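Local coordinates for putative histidinol-phosphate aminotransferase (Burkholderia pseudomallei, PDB 3P1T), which probably transfers the amino group between L-histidinol phosphate and 2-oxoglutarate, using pyridoxal 5'-phosphate, in histidine biosynthesis, at residues 195-207 against 233-247. Numbering follows the deposited sequence.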
loop_
_atom_site.group_PDB
_atom_site.type_symbol
_atom_site.label_atom_id
_atom_site.label_comp_id
_atom_site.label_asym_id
_atom_site.label_seq_id
_atom_site.Cartn_x
_atom_site.Cartn_y
_atom_site.Cartn_z
ATOM N N SER A 195 8.877 -4.286 12.044
ATOM C CA SER A 195 7.992 -5.043 11.146
ATOM C C SER A 195 6.875 -5.739 11.915
ATOM O O SER A 195 7.106 -6.172 13.050
ATOM C CB SER A 195 8.806 -6.088 10.386
ATOM O OG SER A 195 8.039 -6.840 9.460
ATOM N N PHE A 196 5.679 -5.892 11.297
ATOM C CA PHE A 196 4.584 -6.622 11.936
ATOM C C PHE A 196 4.425 -7.991 11.264
ATOM O O PHE A 196 3.467 -8.721 11.545
ATOM C CB PHE A 196 3.259 -5.813 11.902
ATOM C CG PHE A 196 3.338 -4.486 12.631
ATOM C CD1 PHE A 196 3.404 -4.438 14.025
ATOM C CD2 PHE A 196 3.392 -3.294 11.929
ATOM C CE1 PHE A 196 3.551 -3.221 14.695
ATOM C CE2 PHE A 196 3.523 -2.075 12.603
ATOM C CZ PHE A 196 3.599 -2.045 13.981
ATOM N N SER A 197 5.395 -8.355 10.411
ATOM C CA SER A 197 5.366 -9.575 9.606
ATOM C C SER A 197 5.793 -10.854 10.367
ATOM O O SER A 197 5.361 -11.958 9.986
ATOM C CB SER A 197 6.271 -9.420 8.382
ATOM O OG SER A 197 5.757 -8.495 7.436
ATOM N N LYS A 198 6.633 -10.732 11.416
ATOM C CA LYS A 198 7.158 -11.935 12.062
ATOM C C LYS A 198 6.391 -12.217 13.346
ATOM O O LYS A 198 5.293 -12.755 13.266
ATOM C CB LYS A 198 8.682 -11.812 12.321
ATOM C CG LYS A 198 9.508 -11.262 11.142
ATOM C CD LYS A 198 9.314 -12.005 9.809
ATOM C CE LYS A 198 10.057 -11.347 8.681
ATOM N NZ LYS A 198 9.611 -11.887 7.378
ATOM N N SER A 199 6.947 -11.859 14.509
ATOM C CA SER A 199 6.363 -12.061 15.828
ATOM C C SER A 199 4.877 -11.675 15.907
ATOM O O SER A 199 4.132 -12.356 16.618
ATOM C CB SER A 199 7.138 -11.243 16.849
ATOM O OG SER A 199 7.508 -9.980 16.316
ATOM N N TYR A 200 4.448 -10.593 15.194
ATOM C CA TYR A 200 3.069 -10.089 15.205
ATOM C C TYR A 200 2.143 -10.894 14.263
ATOM O O TYR A 200 0.921 -10.756 14.365
ATOM C CB TYR A 200 3.030 -8.603 14.828
ATOM C CG TYR A 200 3.556 -7.694 15.917
ATOM C CD1 TYR A 200 4.918 -7.411 16.018
ATOM C CD2 TYR A 200 2.688 -7.091 16.836
ATOM C CE1 TYR A 200 5.407 -6.555 17.008
ATOM C CE2 TYR A 200 3.167 -6.233 17.834
ATOM C CZ TYR A 200 4.529 -5.968 17.916
ATOM O OH TYR A 200 5.010 -5.120 18.890
ATOM N N GLY A 201 2.726 -11.714 13.384
ATOM C CA GLY A 201 2.004 -12.588 12.461
ATOM C C GLY A 201 1.177 -11.943 11.356
ATOM O O GLY A 201 0.193 -12.539 10.903
ATOM N N LEU A 202 1.594 -10.770 10.852
ATOM C CA LEU A 202 0.873 -10.109 9.758
ATOM C C LEU A 202 1.711 -10.069 8.458
ATOM O O LEU A 202 1.583 -9.114 7.694
ATOM C CB LEU A 202 0.472 -8.680 10.165
ATOM C CG LEU A 202 -0.300 -8.492 11.473
ATOM C CD1 LEU A 202 -0.651 -7.052 11.661
ATOM C CD2 LEU A 202 -1.560 -9.311 11.494
ATOM N N ALA A 203 2.524 -11.115 8.178
ATOM C CA ALA A 203 3.398 -11.189 6.992
ATOM C C ALA A 203 2.642 -10.923 5.673
ATOM O O ALA A 203 3.182 -10.252 4.790
ATOM C CB ALA A 203 4.071 -12.550 6.920
ATOM N N GLY A 204 1.407 -11.421 5.568
ATOM C CA GLY A 204 0.584 -11.264 4.381
ATOM C C GLY A 204 0.052 -9.867 4.169
ATOM O O GLY A 204 -0.514 -9.600 3.107
ATOM N N LEU A 205 0.211 -8.963 5.167
ATOM C CA LEU A 205 -0.293 -7.579 5.068
ATOM C C LEU A 205 0.830 -6.618 4.737
ATOM O O LEU A 205 0.567 -5.516 4.240
ATOM C CB LEU A 205 -1.004 -7.124 6.347
ATOM C CG LEU A 205 -2.088 -8.053 6.894
ATOM C CD1 LEU A 205 -2.821 -7.389 8.008
ATOM C CD2 LEU A 205 -3.060 -8.499 5.805
ATOM N N ARG A 206 2.091 -7.052 4.995
ATOM C CA ARG A 206 3.312 -6.294 4.746
ATOM C C ARG A 206 3.162 -4.837 5.316
ATOM O O ARG A 206 3.002 -3.862 4.562
ATOM C CB ARG A 206 3.640 -6.309 3.228
ATOM C CG ARG A 206 5.013 -5.790 2.818
ATOM C CD ARG A 206 6.150 -6.629 3.358
ATOM N NE ARG A 206 7.401 -6.273 2.701
ATOM C CZ ARG A 206 8.587 -6.793 2.990
ATOM N NH1 ARG A 206 8.713 -7.675 3.977
ATOM N NH2 ARG A 206 9.659 -6.427 2.304
ATOM N N LEU A 207 3.153 -4.736 6.662
ATOM C CA LEU A 207 3.072 -3.488 7.413
ATOM C C LEU A 207 4.293 -3.331 8.317
ATOM O O LEU A 207 4.891 -4.325 8.763
ATOM C CB LEU A 207 1.783 -3.395 8.256
ATOM C CG LEU A 207 0.457 -3.421 7.525
ATOM C CD1 LEU A 207 -0.687 -3.473 8.496
ATOM C CD2 LEU A 207 0.308 -2.234 6.599
ATOM N N ASP A 233 -6.588 -3.924 6.734
ATOM C CA ASP A 233 -5.254 -3.992 7.315
ATOM C C ASP A 233 -5.192 -3.210 8.633
ATOM O O ASP A 233 -4.567 -3.691 9.584
ATOM C CB ASP A 233 -4.206 -3.480 6.322
ATOM C CG ASP A 233 -4.050 -4.294 5.045
ATOM O OD1 ASP A 233 -4.424 -5.478 5.044
ATOM O OD2 ASP A 233 -3.551 -3.740 4.050
ATOM N N LEU A 234 -5.871 -2.052 8.708
ATOM C CA LEU A 234 -5.926 -1.237 9.932
ATOM C C LEU A 234 -6.605 -1.985 11.099
ATOM O O LEU A 234 -6.047 -1.992 12.197
ATOM C CB LEU A 234 -6.655 0.092 9.701
ATOM C CG LEU A 234 -5.940 1.177 8.884
ATOM C CD1 LEU A 234 -6.892 2.283 8.566
ATOM C CD2 LEU A 234 -4.749 1.731 9.608
ATOM N N HIS A 235 -7.767 -2.637 10.870
ATOM C CA HIS A 235 -8.439 -3.398 11.939
ATOM C C HIS A 235 -7.643 -4.645 12.313
ATOM O O HIS A 235 -7.679 -5.053 13.470
ATOM C CB HIS A 235 -9.871 -3.776 11.567
ATOM C CG HIS A 235 -10.781 -2.586 11.623
ATOM N ND1 HIS A 235 -10.864 -1.691 10.571
ATOM C CD2 HIS A 235 -11.537 -2.123 12.643
ATOM C CE1 HIS A 235 -11.694 -0.744 10.966
ATOM N NE2 HIS A 235 -12.120 -0.956 12.207
ATOM N N ALA A 236 -6.892 -5.206 11.358
ATOM C CA ALA A 236 -6.038 -6.361 11.597
ATOM C C ALA A 236 -4.888 -5.965 12.537
ATOM O O ALA A 236 -4.747 -6.553 13.626
ATOM C CB ALA A 236 -5.509 -6.907 10.284
ATOM N N LEU A 237 -4.143 -4.897 12.156
ATOM C CA LEU A 237 -3.026 -4.361 12.920
ATOM C C LEU A 237 -3.466 -3.984 14.335
ATOM O O LEU A 237 -2.788 -4.367 15.305
ATOM C CB LEU A 237 -2.411 -3.148 12.210
ATOM C CG LEU A 237 -1.275 -2.442 12.948
ATOM C CD1 LEU A 237 -0.115 -3.360 13.173
ATOM C CD2 LEU A 237 -0.831 -1.226 12.212
ATOM N N GLU A 238 -4.615 -3.287 14.453
ATOM C CA GLU A 238 -5.154 -2.876 15.743
ATOM C C GLU A 238 -5.333 -4.080 16.696
ATOM O O GLU A 238 -4.954 -3.980 17.862
ATOM C CB GLU A 238 -6.479 -2.167 15.543
ATOM C CG GLU A 238 -7.052 -1.616 16.825
ATOM C CD GLU A 238 -8.324 -0.831 16.638
ATOM O OE1 GLU A 238 -9.180 -1.258 15.826
ATOM O OE2 GLU A 238 -8.466 0.211 17.321
ATOM N N ALA A 239 -5.883 -5.205 16.188
ATOM C CA ALA A 239 -6.102 -6.432 16.947
ATOM C C ALA A 239 -4.781 -7.113 17.280
ATOM O O ALA A 239 -4.643 -7.639 18.379
ATOM C CB ALA A 239 -6.995 -7.378 16.164
ATOM N N ALA A 240 -3.798 -7.070 16.356
ATOM C CA ALA A 240 -2.484 -7.686 16.565
ATOM C C ALA A 240 -1.690 -6.984 17.673
ATOM O O ALA A 240 -0.825 -7.619 18.288
ATOM C CB ALA A 240 -1.680 -7.670 15.275
ATOM N N LEU A 241 -1.985 -5.703 17.941
ATOM C CA LEU A 241 -1.289 -4.933 18.970
ATOM C C LEU A 241 -1.833 -5.263 20.358
ATOM O O LEU A 241 -1.109 -5.138 21.349
ATOM C CB LEU A 241 -1.378 -3.424 18.709
ATOM C CG LEU A 241 -0.785 -2.892 17.405
ATOM C CD1 LEU A 241 -1.077 -1.443 17.270
ATOM C CD2 LEU A 241 0.708 -3.123 17.314
ATOM N N ASP A 242 -3.093 -5.699 20.439
ATOM C CA ASP A 242 -3.674 -6.126 21.708
ATOM C C ASP A 242 -3.689 -7.686 21.731
ATOM O O ASP A 242 -4.729 -8.316 21.938
ATOM C CB ASP A 242 -5.067 -5.508 21.923
ATOM C CG ASP A 242 -5.578 -5.721 23.334
ATOM O OD1 ASP A 242 -4.737 -5.776 24.274
ATOM O OD2 ASP A 242 -6.816 -5.861 23.504
ATOM N N ASN A 243 -2.511 -8.305 21.497
ATOM C CA ASN A 243 -2.353 -9.764 21.399
ATOM C C ASN A 243 -0.978 -10.185 21.979
ATOM O O ASN A 243 -0.300 -11.073 21.440
ATOM C CB ASN A 243 -2.504 -10.176 19.903
ATOM C CG ASN A 243 -2.688 -11.654 19.610
ATOM O OD1 ASN A 243 -3.327 -12.403 20.360
ATOM N ND2 ASN A 243 -2.194 -12.079 18.453
ATOM N N ASP A 244 -0.599 -9.555 23.109
ATOM C CA ASP A 244 0.689 -9.766 23.754
ATOM C C ASP A 244 0.833 -11.198 24.314
ATOM O O ASP A 244 1.927 -11.746 24.223
ATOM C CB ASP A 244 0.911 -8.729 24.861
ATOM C CG ASP A 244 0.964 -7.300 24.327
ATOM O OD1 ASP A 244 1.836 -7.013 23.468
ATOM O OD2 ASP A 244 0.113 -6.478 24.741
ATOM N N ARG A 245 -0.248 -11.816 24.805
ATOM C CA ARG A 245 -0.201 -13.159 25.375
ATOM C C ARG A 245 0.304 -14.168 24.314
ATOM O O ARG A 245 1.290 -14.865 24.577
ATOM C CB ARG A 245 -1.592 -13.543 25.929
ATOM C CG ARG A 245 -1.667 -14.838 26.749
ATOM C CD ARG A 245 -3.064 -15.066 27.315
ATOM N N ALA A 246 -0.324 -14.190 23.116
ATOM C CA ALA A 246 0.037 -15.083 22.004
ATOM C C ALA A 246 1.426 -14.765 21.435
ATOM O O ALA A 246 2.178 -15.681 21.091
ATOM C CB ALA A 246 -0.998 -14.984 20.898
ATOM N N ARG A 247 1.752 -13.474 21.324
ATOM C CA ARG A 247 3.012 -12.992 20.781
ATOM C C ARG A 247 4.161 -13.418 21.686
ATOM O O ARG A 247 5.156 -13.934 21.175
ATOM C CB ARG A 247 2.950 -11.475 20.620
ATOM C CG ARG A 247 4.047 -10.897 19.762
ATOM C CD ARG A 247 3.856 -9.412 19.554
ATOM N NE ARG A 247 5.088 -8.693 19.858
ATOM C CZ ARG A 247 5.243 -7.866 20.886
ATOM N NH1 ARG A 247 4.216 -7.577 21.671
ATOM N NH2 ARG A 247 6.410 -7.269 21.097
#
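The guanidinium of R247 lies flat on the ring of Y200, an offset cation-pi stack with centres 4.3 Å apart and planes turned by 9°. CD of R247 sits over the ring centre, 3.7 Å from the centroid, while the guanidinium is displaced toward the rim, over CZ and OH. CG of R247 stands anti to the backbone N (chi1 -166°); the chain extends through chi2, then turns at chi3 and chi4 to lay the guanidinium flat. Over the opposite face of Y200 comes CD1 of F196, and the F196 ring in turn receives CD1 of L237 over its centre, 3.6 Å from the centroid and 8° off the normal, a CH-pi contact. CD2 of L241 approaches both rings obliquely. Back toward the N-terminal side of helix 231-241, CD1 of L202 meets CB of A240 at 3.8 Å, CD1 of L205 meets CB of A236 at 3.6 Å, and CD1 of L207 rests near CB of L237. No hydrogen bond crosses between the segments. Salt bridges from R247 NH1 to D244 OD1 (3.0 Å) and from R247 NE to D175, which also bonds S199 OG, hold the arginine; Y200 OH bonds H63. At the other end R75 links D233 OD2 to the carbonyl O of L205. The S-F-S-K sequence fits the lysine motif of fold-type I aminotransferases, so K198 is probably the cofactor lysine; its NZ bonds Y48 OH of the second subunit. This loop between strands 190-195 and 208-211 thus sits on helices 231-241 and 244-267, with helix 52-64 touching F196 and L241, and strand 71-74 touching L237.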